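Local coordinates for hypothetical protein SpyM3_0169 (Streptococcus pyogenes, PDB 1PG6) that is of unknown function but belongs to the AIM24 family of the cupin clan, named for mitochondrial biogenesis, and carries bound calcium ions in the crystal, at residues Y129-Q134 with F148-E153; A185-L190 with H217-I222; D193-N198 with V211-G216. All coordinates share one frame; numbering follows the deposited sequence.

Contact 1: Y129-Q134 with F148-E153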
loop_
_atom_site.group_PDB
_atom_site.type_symbol
_atom_site.label_atom_id
_atom_site.label_comp_id
_atom_site.label_asym_id
_atom_site.label_seq_id
_atom_site.Cartn_x
_atom_site.Cartn_y
_atom_site.Cartn_z
ATOM N N TYR A 129 -10.998 2.311 3.324
ATOM C CA TYR A 129 -9.702 2.957 3.458
ATOM C C TYR A 129 -9.829 4.452 3.211
ATOM O O TYR A 129 -10.779 4.913 2.578
ATOM C CB TYR A 129 -8.699 2.357 2.460
ATOM C CG TYR A 129 -8.842 2.879 1.044
ATOM C CD1 TYR A 129 -8.200 4.051 0.645
ATOM C CD2 TYR A 129 -9.647 2.223 0.117
ATOM C CE1 TYR A 129 -8.356 4.557 -0.644
ATOM C CE2 TYR A 129 -9.814 2.721 -1.177
ATOM C CZ TYR A 129 -9.168 3.884 -1.548
ATOM O OH TYR A 129 -9.331 4.380 -2.822
ATOM N N LYS A 130 -8.863 5.202 3.721
ATOM C CA LYS A 130 -8.838 6.639 3.523
ATOM C C LYS A 130 -7.397 7.061 3.280
ATOM O O LYS A 130 -6.469 6.502 3.867
ATOM C CB LYS A 130 -9.384 7.367 4.749
ATOM C CG LYS A 130 -9.456 8.869 4.570
ATOM C CD LYS A 130 -9.893 9.569 5.847
ATOM C CE LYS A 130 -9.951 11.078 5.645
ATOM N NZ LYS A 130 -8.639 11.620 5.181
HETATM N N MSE A 131 -7.217 8.045 2.405
HETATM C CA MSE A 131 -5.899 8.571 2.079
HETATM C C MSE A 131 -5.722 9.898 2.804
HETATM O O MSE A 131 -6.667 10.680 2.917
HETATM C CB MSE A 131 -5.774 8.818 0.570
HETATM C CG MSE A 131 -6.065 7.615 -0.317
HETATM SE SE MSE A 131 -4.816 6.164 -0.043
HETATM C CE MSE A 131 -3.225 7.013 -0.724
ATOM N N GLU A 132 -4.514 10.157 3.294
ATOM C CA GLU A 132 -4.233 11.408 3.986
ATOM C C GLU A 132 -2.877 11.972 3.593
ATOM O O GLU A 132 -1.855 11.297 3.707
ATOM C CB GLU A 132 -4.263 11.218 5.505
ATOM C CG GLU A 132 -3.820 12.464 6.274
ATOM C CD GLU A 132 -3.616 12.213 7.757
ATOM O OE1 GLU A 132 -4.610 11.938 8.459
ATOM O OE2 GLU A 132 -2.457 12.287 8.220
ATOM N N ARG A 133 -2.873 13.214 3.122
ATOM C CA ARG A 133 -1.631 13.867 2.742
ATOM C C ARG A 133 -0.950 14.334 4.023
ATOM O O ARG A 133 -1.571 14.988 4.861
ATOM C CB ARG A 133 -1.917 15.059 1.821
ATOM C CG ARG A 133 -0.689 15.880 1.460
ATOM C CD ARG A 133 -0.791 16.435 0.045
ATOM N NE ARG A 133 -1.999 17.227 -0.165
ATOM C CZ ARG A 133 -2.366 17.725 -1.342
ATOM N NH1 ARG A 133 -1.616 17.513 -2.416
ATOM N NH2 ARG A 133 -3.483 18.434 -1.447
ATOM N N GLN A 134 0.321 13.980 4.185
ATOM C CA GLN A 134 1.063 14.369 5.377
ATOM C C GLN A 134 1.420 15.847 5.292
ATOM O O GLN A 134 1.676 16.365 4.208
ATOM C CB GLN A 134 2.317 13.506 5.514
ATOM C CG GLN A 134 1.994 12.023 5.567
ATOM C CD GLN A 134 0.942 11.703 6.611
ATOM O OE1 GLN A 134 1.199 11.781 7.810
ATOM N NE2 GLN A 134 -0.257 11.348 6.157
ATOM N N PHE A 148 1.395 10.617 0.675
ATOM C CA PHE A 148 0.135 10.166 1.247
ATOM C C PHE A 148 0.233 8.873 2.044
ATOM O O PHE A 148 1.000 7.972 1.704
ATOM C CB PHE A 148 -0.915 9.983 0.147
ATOM C CG PHE A 148 -1.469 11.273 -0.388
ATOM C CD1 PHE A 148 -0.668 12.145 -1.115
ATOM C CD2 PHE A 148 -2.797 11.615 -0.162
ATOM C CE1 PHE A 148 -1.181 13.339 -1.616
ATOM C CE2 PHE A 148 -3.322 12.807 -0.656
ATOM C CZ PHE A 148 -2.510 13.670 -1.386
ATOM N N VAL A 149 -0.555 8.794 3.109
ATOM C CA VAL A 149 -0.599 7.605 3.947
ATOM C C VAL A 149 -2.018 7.051 3.913
ATOM O O VAL A 149 -2.988 7.801 4.028
ATOM C CB VAL A 149 -0.224 7.917 5.413
ATOM C CG1 VAL A 149 -0.485 6.692 6.284
ATOM C CG2 VAL A 149 1.248 8.314 5.498
HETATM N N MSE A 150 -2.127 5.737 3.746
HETATM C CA MSE A 150 -3.413 5.058 3.697
HETATM C C MSE A 150 -3.721 4.420 5.041
HETATM O O MSE A 150 -2.847 3.823 5.665
HETATM C CB MSE A 150 -3.386 3.964 2.624
HETATM C CG MSE A 150 -4.642 3.112 2.545
HETATM SE SE MSE A 150 -4.436 1.645 1.297
HETATM C CE MSE A 150 -3.948 2.659 -0.247
ATOM N N THR A 151 -4.962 4.559 5.497
ATOM C CA THR A 151 -5.374 3.957 6.762
ATOM C C THR A 151 -6.600 3.088 6.506
ATOM O O THR A 151 -7.550 3.518 5.850
ATOM C CB THR A 151 -5.712 5.028 7.824
ATOM O OG1 THR A 151 -4.517 5.735 8.188
ATOM C CG2 THR A 151 -6.294 4.374 9.070
ATOM N N THR A 152 -6.570 1.866 7.025
ATOM C CA THR A 152 -7.661 0.916 6.843
ATOM C C THR A 152 -8.723 0.999 7.930
ATOM O O THR A 152 -8.508 1.582 8.991
ATOM C CB THR A 152 -7.144 -0.539 6.836
ATOM O OG1 THR A 152 -6.623 -0.870 8.131
ATOM C CG2 THR A 152 -6.039 -0.708 5.799
ATOM N N GLU A 153 -9.866 0.387 7.646
ATOM C CA GLU A 153 -10.989 0.341 8.570
ATOM C C GLU A 153 -11.873 -0.818 8.133
ATOM O O GLU A 153 -11.855 -1.209 6.967
ATOM C CB GLU A 153 -11.781 1.649 8.502
ATOM C CG GLU A 153 -12.993 1.695 9.417
ATOM C CD GLU A 153 -13.810 2.962 9.237
ATOM O OE1 GLU A 153 -14.303 3.200 8.110
ATOM O OE2 GLU A 153 -13.963 3.721 10.221
#
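Met131 and Met150, both selenomethionines, cross on one face of an antiparallel strand pair, with SE of Met131 3.6 Å from CE of Met150. Tyr129, Thr152, Arg133 and Phe148 share this face, which is tightly packed where Tyr129, Met150 and Thr152 are buried. Met150 CG also reaches Tyr129 CB, and its selenium stands 5.1 Å from the centroid of the Tyr129 ring, an oblique Met-aromatic contact. The Tyr129 hydroxyl is hydrogen-bonded to Ser79, while from strand 120-124 Leu123 packs on Tyr129 and Phe120 on Met150. The solvent side lies at the Arg133 end, where Arg133 is exposed and Phe148 partly so. There Arg133 arches over the Phe148 ring: CB sits above one face, 3.7 Å from the centroid, and the bends at chi2 and chi3 bring CD within 3.5 Å of Phe148 CE1. The guanidinium plane is inclined 47° to the ring, so no flat stack results. Beyond the strand, Gln134 bends back (chi2 -52°) so that its amide lies on Val149, NE2 3.5 Å from CG2, and its OE1 bonds Tyr192. Glu132 O is gripped twice, by Val149 N at 2.9 Å and by Gln134 NE2 at 2.9 Å, from opposite faces of its carbonyl plane; NE2 also bonds Glu132 OE2. Lys130 runs outward instead, its NZ returning to Met131 O. Paired backbone bonds join Lys130 to Thr151 and Glu132 to Val149. The chemistry implies a strand edge held by two hydrogen-bonded pairs, apolar in its inner part, while at the exposed end the Arg133 methylenes cover one ring face of Phe148.

Contact 2: A185-L190 with H217-I222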
loop_
_atom_site.group_PDB
_atom_site.type_symbol
_atom_site.label_atom_id
_atom_site.label_comp_id
_atom_site.label_asym_id
_atom_site.label_seq_id
_atom_site.Cartn_x
_atom_site.Cartn_y
_atom_site.Cartn_z
ATOM N N ALA A 185 4.178 -0.759 6.335
ATOM C CA ALA A 185 2.890 -0.551 6.980
ATOM C C ALA A 185 3.075 -0.657 8.486
ATOM O O ALA A 185 4.042 -1.252 8.957
ATOM C CB ALA A 185 1.901 -1.613 6.498
ATOM N N TRP A 186 2.154 -0.081 9.251
ATOM C CA TRP A 186 2.278 -0.143 10.701
ATOM C C TRP A 186 0.925 -0.037 11.391
ATOM O O TRP A 186 -0.046 0.428 10.799
ATOM C CB TRP A 186 3.234 0.956 11.187
ATOM C CG TRP A 186 2.738 2.360 10.965
ATOM C CD1 TRP A 186 2.071 3.142 11.868
ATOM C CD2 TRP A 186 2.875 3.151 9.776
ATOM N NE1 TRP A 186 1.789 4.369 11.318
ATOM C CE2 TRP A 186 2.266 4.401 10.036
ATOM C CE3 TRP A 186 3.451 2.926 8.517
ATOM C CZ2 TRP A 186 2.218 5.426 9.079
ATOM C CZ3 TRP A 186 3.402 3.946 7.566
ATOM C CH2 TRP A 186 2.788 5.182 7.856
ATOM N N SER A 187 0.865 -0.490 12.637
ATOM C CA SER A 187 -0.377 -0.464 13.408
ATOM C C SER A 187 -0.969 0.933 13.522
ATOM O O SER A 187 -0.261 1.902 13.802
ATOM C CB SER A 187 -0.135 -1.030 14.805
ATOM O OG SER A 187 0.199 -2.408 14.751
ATOM N N ARG A 188 -2.275 1.032 13.311
ATOM C CA ARG A 188 -2.954 2.319 13.389
ATOM C C ARG A 188 -2.926 2.830 14.826
ATOM O O ARG A 188 -2.958 4.036 15.069
ATOM C CB ARG A 188 -4.399 2.180 12.921
ATOM C CG ARG A 188 -5.108 3.509 12.773
ATOM C CD ARG A 188 -6.551 3.299 12.409
ATOM N NE ARG A 188 -7.281 2.659 13.493
ATOM C CZ ARG A 188 -8.557 2.302 13.417
ATOM N NH1 ARG A 188 -9.245 2.524 12.304
ATOM N NH2 ARG A 188 -9.144 1.722 14.455
ATOM N N GLU A 189 -2.854 1.892 15.763
ATOM C CA GLU A 189 -2.821 2.186 17.187
ATOM C C GLU A 189 -1.544 2.925 17.629
ATOM O O GLU A 189 -1.509 3.555 18.691
ATOM C CB GLU A 189 -2.990 0.868 17.952
ATOM C CG GLU A 189 -2.214 -0.303 17.309
ATOM C CD GLU A 189 -3.097 -1.412 16.725
ATOM O OE1 GLU A 189 -3.924 -1.155 15.800
ATOM O OE2 GLU A 189 -2.945 -2.575 17.187
ATOM N N LEU A 190 -0.497 2.857 16.811
ATOM C CA LEU A 190 0.767 3.524 17.125
ATOM C C LEU A 190 0.713 5.020 16.833
ATOM O O LEU A 190 -0.095 5.480 16.027
ATOM C CB LEU A 190 1.915 2.916 16.302
ATOM C CG LEU A 190 2.496 1.558 16.706
ATOM C CD1 LEU A 190 3.312 0.975 15.556
ATOM C CD2 LEU A 190 3.361 1.726 17.937
ATOM N N HIS A 217 2.443 1.137 21.234
ATOM C CA HIS A 217 2.378 -0.311 21.089
ATOM C C HIS A 217 1.824 -0.683 19.720
ATOM O O HIS A 217 0.808 -0.143 19.284
ATOM C CB HIS A 217 1.477 -0.924 22.164
ATOM C CG HIS A 217 1.953 -0.688 23.562
ATOM N ND1 HIS A 217 1.894 0.547 24.173
ATOM C CD2 HIS A 217 2.498 -1.530 24.470
ATOM C CE1 HIS A 217 2.381 0.454 25.396
ATOM N NE2 HIS A 217 2.755 -0.796 25.602
ATOM N N GLY A 218 2.486 -1.621 19.051
ATOM C CA GLY A 218 2.031 -2.043 17.739
ATOM C C GLY A 218 3.144 -2.621 16.885
ATOM O O GLY A 218 4.294 -2.699 17.320
ATOM N N GLU A 219 2.804 -3.033 15.668
ATOM C CA GLU A 219 3.799 -3.604 14.764
ATOM C C GLU A 219 4.202 -2.636 13.661
ATOM O O GLU A 219 3.412 -1.805 13.217
ATOM C CB GLU A 219 3.273 -4.896 14.131
ATOM C CG GLU A 219 3.034 -6.039 15.108
ATOM C CD GLU A 219 1.896 -5.765 16.067
ATOM O OE1 GLU A 219 0.781 -5.457 15.588
ATOM O OE2 GLU A 219 2.115 -5.866 17.296
ATOM N N ILE A 220 5.452 -2.752 13.231
ATOM C CA ILE A 220 5.986 -1.924 12.161
ATOM C C ILE A 220 6.596 -2.892 11.157
ATOM O O ILE A 220 7.436 -3.708 11.523
ATOM C CB ILE A 220 7.106 -0.992 12.670
ATOM C CG1 ILE A 220 6.546 -0.022 13.714
ATOM C CG2 ILE A 220 7.715 -0.228 11.507
ATOM C CD1 ILE A 220 7.620 0.690 14.503
ATOM N N TYR A 221 6.157 -2.825 9.904
ATOM C CA TYR A 221 6.708 -3.697 8.874
ATOM C C TYR A 221 7.640 -2.870 8.021
ATOM O O TYR A 221 7.233 -1.872 7.428
ATOM C CB TYR A 221 5.593 -4.292 8.010
ATOM C CG TYR A 221 4.735 -5.265 8.767
ATOM C CD1 TYR A 221 5.062 -6.623 8.821
ATOM C CD2 TYR A 221 3.633 -4.822 9.496
ATOM C CE1 TYR A 221 4.311 -7.513 9.588
ATOM C CE2 TYR A 221 2.880 -5.708 10.265
ATOM C CZ TYR A 221 3.221 -7.040 10.308
ATOM O OH TYR A 221 2.478 -7.899 11.093
ATOM N N ILE A 222 8.904 -3.257 7.984
ATOM C CA ILE A 222 9.857 -2.523 7.172
ATOM C C ILE A 222 10.323 -3.398 6.024
ATOM O O ILE A 222 10.168 -4.620 6.060
ATOM C CB ILE A 222 11.081 -2.068 7.986
ATOM C CG1 ILE A 222 11.830 -3.280 8.533
ATOM C CG2 ILE A 222 10.637 -1.160 9.125
ATOM C CD1 ILE A 222 13.182 -2.941 9.124
HETATM O O HOH W 1 0.366 3.066 21.098
HETATM O O HOH W 2 -1.524 -2.068 19.862
#
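Ser187 and Glu219 meet where strand 183-187 ends and strand 219-223 begins, antiparallel neighbours in a six-stranded sheet; the first runs into a type I beta turn from Ser187 to Leu190 and the second emerges from a corner in the chain. Backbone bonds set the register: Tyr221 N donates to Ala185 O at 2.8 Å, the return bond from Ala185 N is weak, and Ser187 N donates to Glu219 O. One side-chain bond continues the series. With OG beside its own backbone N (chi1 -66°), Ser187 accepts from Glu219 N at 2.8 Å and 167°, taking the place a strand carbonyl would fill. Leu190 N closes the turn on Ser187 O. Of the charged groups, Glu219 OE1 and Glu189 OE2 stand 5.0 Å apart and both form salt bridges with Lys111, which probably offsets their like charges. Two waters tie the turn to the corner, one joining Glu189 O to His217 N, the other Glu189 OE2 to His217 O. Van der Waals packing comes from Leu190, whose two methyls lie along the 217-220 backbone: CD2 is 3.4 Å from His217 C, while CD1 makes an apolar contact with Ile220 CG1 at 3.9 Å. Gly218 CA packs against Leu190 and Ser187, 3.5 Å from Ser187 OG. Trp186 sends its indole away from Ile220, toward Phe214 and Tyr192, which it meets edge-to-face, leaving CB near the strand. At the far end Ala185 O lies at the edge of the Tyr221 ring, near its plane, 3.6 Å from CD2.

Contact 3: D193-N198 with V211-G216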
loop_
_atom_site.group_PDB
_atom_site.type_symbol
_atom_site.label_atom_id
_atom_site.label_comp_id
_atom_site.label_asym_id
_atom_site.label_seq_id
_atom_site.Cartn_x
_atom_site.Cartn_y
_atom_site.Cartn_z
ATOM N N ASP A 193 4.884 9.990 13.148
ATOM C CA ASP A 193 5.155 11.322 12.638
ATOM C C ASP A 193 6.244 11.269 11.577
ATOM O O ASP A 193 7.395 10.950 11.874
ATOM C CB ASP A 193 5.601 12.245 13.775
ATOM C CG ASP A 193 5.966 13.638 13.287
ATOM O OD1 ASP A 193 6.543 14.414 14.077
ATOM O OD2 ASP A 193 5.674 13.956 12.118
ATOM N N ILE A 194 5.874 11.574 10.338
ATOM C CA ILE A 194 6.825 11.593 9.233
ATOM C C ILE A 194 7.357 13.020 9.151
ATOM O O ILE A 194 6.584 13.970 9.023
ATOM C CB ILE A 194 6.142 11.208 7.903
ATOM C CG1 ILE A 194 5.622 9.770 7.996
ATOM C CG2 ILE A 194 7.127 11.346 6.745
ATOM C CD1 ILE A 194 4.805 9.313 6.800
ATOM N N HIS A 195 8.674 13.169 9.223
ATOM C CA HIS A 195 9.284 14.494 9.197
ATOM C C HIS A 195 10.728 14.438 8.723
ATOM O O HIS A 195 11.316 13.362 8.623
ATOM C CB HIS A 195 9.241 15.082 10.605
ATOM C CG HIS A 195 9.973 14.255 11.616
ATOM N ND1 HIS A 195 11.323 14.398 11.856
ATOM C CD2 HIS A 195 9.559 13.230 12.399
ATOM C CE1 HIS A 195 11.708 13.499 12.744
ATOM N NE2 HIS A 195 10.657 12.777 13.089
ATOM N N LEU A 196 11.297 15.605 8.440
ATOM C CA LEU A 196 12.683 15.688 7.995
ATOM C C LEU A 196 13.538 15.949 9.235
ATOM O O LEU A 196 13.134 16.703 10.120
ATOM C CB LEU A 196 12.841 16.828 6.983
ATOM C CG LEU A 196 14.107 16.827 6.122
ATOM C CD1 LEU A 196 14.162 15.554 5.288
ATOM C CD2 LEU A 196 14.116 18.051 5.216
ATOM N N GLU A 197 14.711 15.326 9.302
ATOM C CA GLU A 197 15.593 15.493 10.453
ATOM C C GLU A 197 16.491 16.725 10.410
ATOM O O GLU A 197 17.032 17.133 11.437
ATOM C CB GLU A 197 16.471 14.253 10.642
ATOM C CG GLU A 197 15.733 13.019 11.126
ATOM C CD GLU A 197 16.680 11.929 11.594
ATOM O OE1 GLU A 197 16.201 10.843 11.980
ATOM O OE2 GLU A 197 17.907 12.161 11.583
ATOM N N ASN A 198 16.660 17.315 9.232
ATOM C CA ASN A 198 17.514 18.491 9.109
ATOM C C ASN A 198 17.288 19.280 7.825
ATOM O O ASN A 198 16.401 18.964 7.033
ATOM C CB ASN A 198 18.985 18.075 9.207
ATOM C CG ASN A 198 19.329 16.928 8.276
ATOM O OD1 ASN A 198 19.189 17.038 7.057
ATOM N ND2 ASN A 198 19.783 15.817 8.848
ATOM N N VAL A 211 11.981 10.802 7.773
ATOM C CA VAL A 211 11.954 9.628 8.630
ATOM C C VAL A 211 10.577 9.541 9.270
ATOM O O VAL A 211 9.816 10.511 9.268
ATOM C CB VAL A 211 13.018 9.711 9.745
ATOM C CG1 VAL A 211 14.404 9.821 9.136
ATOM C CG2 VAL A 211 12.737 10.899 10.652
ATOM N N ASN A 212 10.257 8.370 9.804
ATOM C CA ASN A 212 8.980 8.152 10.465
ATOM C C ASN A 212 9.303 7.787 11.910
ATOM O O ASN A 212 10.010 6.811 12.165
ATOM C CB ASN A 212 8.222 6.999 9.790
ATOM C CG ASN A 212 6.736 7.006 10.108
ATOM O OD1 ASN A 212 6.322 7.412 11.196
ATOM N ND2 ASN A 212 5.926 6.541 9.163
ATOM N N THR A 213 8.819 8.590 12.854
ATOM C CA THR A 213 9.054 8.311 14.265
ATOM C C THR A 213 7.789 7.696 14.857
ATOM O O THR A 213 6.717 8.306 14.833
ATOM C CB THR A 213 9.416 9.591 15.051
ATOM O OG1 THR A 213 10.683 10.085 14.598
ATOM C CG2 THR A 213 9.500 9.293 16.544
ATOM N N PHE A 214 7.925 6.477 15.375
ATOM C CA PHE A 214 6.819 5.731 15.969
ATOM C C PHE A 214 6.906 5.714 17.489
ATOM O O PHE A 214 7.995 5.641 18.055
ATOM C CB PHE A 214 6.840 4.282 15.477
ATOM C CG PHE A 214 6.795 4.148 13.987
ATOM C CD1 PHE A 214 5.591 4.261 13.302
ATOM C CD2 PHE A 214 7.960 3.918 13.265
ATOM C CE1 PHE A 214 5.545 4.147 11.914
ATOM C CE2 PHE A 214 7.926 3.803 11.879
ATOM C CZ PHE A 214 6.716 3.917 11.201
ATOM N N ARG A 215 5.750 5.772 18.142
ATOM C CA ARG A 215 5.688 5.739 19.601
ATOM C C ARG A 215 4.452 4.961 20.042
ATOM O O ARG A 215 3.364 5.167 19.507
ATOM C CB ARG A 215 5.614 7.164 20.162
ATOM C CG ARG A 215 6.710 8.089 19.668
ATOM C CD ARG A 215 6.578 9.484 20.262
ATOM N NE ARG A 215 7.670 10.354 19.833
ATOM C CZ ARG A 215 7.927 11.547 20.357
ATOM N NH1 ARG A 215 7.173 12.025 21.341
ATOM N NH2 ARG A 215 8.945 12.263 19.897
ATOM N N GLY A 216 4.620 4.062 21.008
ATOM C CA GLY A 216 3.486 3.296 21.500
ATOM C C GLY A 216 3.596 1.790 21.359
ATOM O O GLY A 216 4.690 1.228 21.368
#
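His195 reaches across to Thr213 and Val211, its two neighbours on one face of an antiparallel strand pair. Of the backbone bonds, His195 and Val211 exchange two, His195 N to Val211 O at 2.9 Å and Val211 N to His195 O at 2.8 Å, forming a hydrogen-bonded pair. Asp193 and Thr213 make the next: Thr213 N points almost straight at Asp193 O, 172° at the hydrogen, although it arrives above the carbonyl plane, and the return bond from Asp193 N is weak. Between them Ile194 and Asn212 form the non-hydrogen-bonded pair, where Ile194 CA comes 3.2 Å from Val211 O in a CA-H...O contact. The polar side-chain contact joins His195 NE2 to Thr213 OG1 at 3.1 Å, a hydrogen bond in which either atom may donate. Thr213 OG1 is also bonded to Thr177 of strand 174-179, the other neighbour of 211-215, so this hydroxyl links all three strands. A chi1 of 60° places the imidazole between its own backbone N and carbonyl carbon and swings it across to the partner strand. Apolar contact then falls on the ring: Val211 CG2 lies over one face, 3.8 Å from the centroid in a CH-pi contact, offset toward the rim. In van der Waals packing, Glu197, extended beyond CG, crosses Val211 at about a right angle, OE1 3.5 Å from Val211 CG1. On the opposite, buried face, Ile194 CG1 packs against the Asn212 amide, 3.4 Å from ND2. The alternating hydrogen-bonded and non-hydrogen-bonded pairs are those of antiparallel strands; here 211-215 is the central and 191-195 an outer strand of a three-stranded sheet.

Along the chain contact 1 closes first; contact 2 then opens, and contact 3 is nested inside the loop it closes. Contacts 1 and 2 share the six-stranded antiparallel sheet, their centres about 14 Å apart, with strand 113-116 between strands 148-153 and 183-187. Contact 3 belongs to the three-stranded sheet, its centre about 13 Å from that of contact 2 and about 17 Å from that of contact 1. Strands 183-187 and 211-215 each lead directly into a strand of the other sheet, 191-195 and 219-223. Ile220 on Phe214, Leu190 on Gly216, Trp186 on Asn212, and Val149 and Gln134 on Ile194 pack the two sheets together, consistent with the packed antiparallel sheets of a cupin-like beta fold.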